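Local structure of teichoic acid biosynthesis protein F (Staphylococcus epidermidis, 3L7I) at residues A[483-488]-A[507-512]. The protein is a teichoic acid biosynthesis protein of the TagF type, with a GT-B-type glycosyltransferase fold. Sequence-based numbering, arbitrary orientation.
Sequences ISPNRY and IGYPRN
The carbonyl oxygen of Ser484 receives two successive backbone N-H groups: Gly508 N lies 3.1 Å from Ser484 O in a fairly straight bond (151° at the hydrogen), and Ile507 N reaches the same oxygen in a weak, more bent one. The pair is a worked example of how parallel strands end in a Rossmann-like domain of a GT-B protein. Strand 481-484 and its edge neighbour 504-506, joined through helix 487-496 in a beta-alpha-beta crossover, are tied here just where both strands leave the sheet. Gly508 N approaches tilted 34° from the Ser484 carbonyl plane. Beyond it, Gly508 takes a positive phi, in a backbone region open mainly to glycine, and its CA passes 4.1 Å from Pro485 CA.

Apolar side chains close the rest of this buried contact. CG1 of Ile483 lies beside the backbone N (chi1 -68°), which puts CG2 anti to it; that methyl group sits 3.6 Å from Gly508 O and also meets CG1 of Ile507 and CD1 of Tyr509. The other branch ends in CD1, which abuts the Pro510 ring end-on, 3.9 Å from Pro510 CD. Ile710 of helix 706-721 also packs on Ile483, while helix 367-379 adjoins Pro510. The Tyr509 ring lies obliquely across the Pro485 ring, though the closeness modelled there is doubtful.

On the strand-481-484 side, Ser484 OG pairs with Thr490 OG1, and Asn486 OD1 caps Ser489 N at the start of helix 487-496. On the other, Arg511 forms salt bridges with Asp367 and Asp629. CD2 of Tyr509 stands over one face of the Arg511 guanidinium, 4.1 Å from its plane and nearer its edge than its centre.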
# COMPACT_ATOMS: atom_id res chain seq x y z
N ILE A 483 0.97 37.24 27.11
CA ILE A 483 1.06 38.62 27.57
C ILE A 483 -0.25 39.08 28.19
O ILE A 483 -1.33 38.72 27.71
CB ILE A 483 1.45 39.55 26.44
CG1 ILE A 483 2.90 39.27 26.01
CG2 ILE A 483 1.32 41.00 26.86
CD1 ILE A 483 3.51 40.36 25.18
N SER A 484 -0.16 39.86 29.27
CA SER A 484 -1.37 40.44 29.85
C SER A 484 -1.27 41.95 30.03
O SER A 484 -0.23 42.47 30.46
CB SER A 484 -1.70 39.78 31.19
OG SER A 484 -2.97 40.20 31.67
N PRO A 485 -2.36 42.66 29.69
CA PRO A 485 -2.50 44.12 29.78
C PRO A 485 -2.88 44.62 31.18
O PRO A 485 -2.58 45.77 31.52
CB PRO A 485 -3.64 44.44 28.79
CG PRO A 485 -3.90 43.19 28.06
CD PRO A 485 -3.48 42.07 28.95
N ASN A 486 -3.54 43.77 31.97
CA ASN A 486 -4.07 44.17 33.28
C ASN A 486 -4.51 42.97 34.12
O ASN A 486 -4.67 41.87 33.61
CB ASN A 486 -5.23 45.16 33.12
CG ASN A 486 -6.03 44.91 31.85
OD1 ASN A 486 -6.80 43.95 31.76
ND2 ASN A 486 -5.83 45.76 30.85
N ARG A 487 -4.73 43.18 35.42
CA ARG A 487 -5.12 42.09 36.30
C ARG A 487 -6.43 41.46 35.87
O ARG A 487 -6.61 40.25 35.94
CB ARG A 487 -5.21 42.54 37.75
CG ARG A 487 -5.34 41.38 38.70
CD ARG A 487 -4.14 40.44 38.59
NE ARG A 487 -3.31 40.47 39.80
CZ ARG A 487 -2.09 41.02 39.89
NH1 ARG A 487 -1.52 41.59 38.82
NH2 ARG A 487 -1.43 40.98 41.05
N TYR A 488 -7.35 42.31 35.42
CA TYR A 488 -8.63 41.89 34.85
C TYR A 488 -8.46 40.94 33.68
O TYR A 488 -9.15 39.94 33.58
CB TYR A 488 -9.39 43.14 34.44
CG TYR A 488 -10.49 42.99 33.42
CD1 TYR A 488 -11.81 42.86 33.81
CD2 TYR A 488 -10.21 43.07 32.06
CE1 TYR A 488 -12.82 42.76 32.88
CE2 TYR A 488 -11.21 42.97 31.12
CZ TYR A 488 -12.51 42.82 31.54
OH TYR A 488 -13.51 42.73 30.60
N ILE A 507 2.55 42.82 31.46
CA ILE A 507 3.51 43.87 31.15
C ILE A 507 2.96 44.92 30.22
O ILE A 507 3.55 45.98 30.08
CB ILE A 507 4.78 43.28 30.52
CG1 ILE A 507 4.42 42.44 29.29
CG2 ILE A 507 5.56 42.47 31.55
CD1 ILE A 507 5.63 41.97 28.51
N GLY A 508 1.82 44.62 29.58
CA GLY A 508 1.17 45.55 28.67
C GLY A 508 1.51 45.19 27.24
O GLY A 508 2.43 44.41 26.99
N TYR A 509 0.77 45.75 26.29
CA TYR A 509 0.95 45.40 24.88
C TYR A 509 2.10 46.15 24.21
O TYR A 509 2.21 47.37 24.30
CB TYR A 509 -0.35 45.62 24.11
CG TYR A 509 -1.37 44.56 24.39
CD1 TYR A 509 -1.04 43.23 24.23
CD2 TYR A 509 -2.65 44.88 24.82
CE1 TYR A 509 -1.94 42.23 24.48
CE2 TYR A 509 -3.57 43.87 25.08
CZ TYR A 509 -3.20 42.54 24.91
OH TYR A 509 -4.07 41.49 25.15
N PRO A 510 2.98 45.40 23.55
CA PRO A 510 4.06 46.07 22.83
C PRO A 510 3.49 47.09 21.85
O PRO A 510 4.09 48.15 21.63
CB PRO A 510 4.73 44.91 22.09
CG PRO A 510 4.57 43.77 23.03
CD PRO A 510 3.18 43.94 23.62
N ARG A 511 2.33 46.77 21.27
CA ARG A 511 1.69 47.60 20.25
C ARG A 511 1.23 48.90 20.87
O ARG A 511 0.94 49.87 20.15
CB ARG A 511 0.47 46.89 19.70
CG ARG A 511 -0.46 46.45 20.81
CD ARG A 511 -1.88 46.81 20.54
NE ARG A 511 -2.64 45.63 20.16
CZ ARG A 511 -3.89 45.38 20.55
NH1 ARG A 511 -4.50 44.26 20.16
NH2 ARG A 511 -4.54 46.26 21.32
N ASN A 512 1.14 48.91 22.20
CA ASN A 512 0.69 50.08 22.94
C ASN A 512 1.84 51.00 23.34
O ASN A 512 1.60 52.14 23.72
CB ASN A 512 -0.11 49.65 24.18
CG ASN A 512 -1.55 49.22 23.85
OD1 ASN A 512 -2.04 49.45 22.75
ND2 ASN A 512 -2.22 48.59 24.83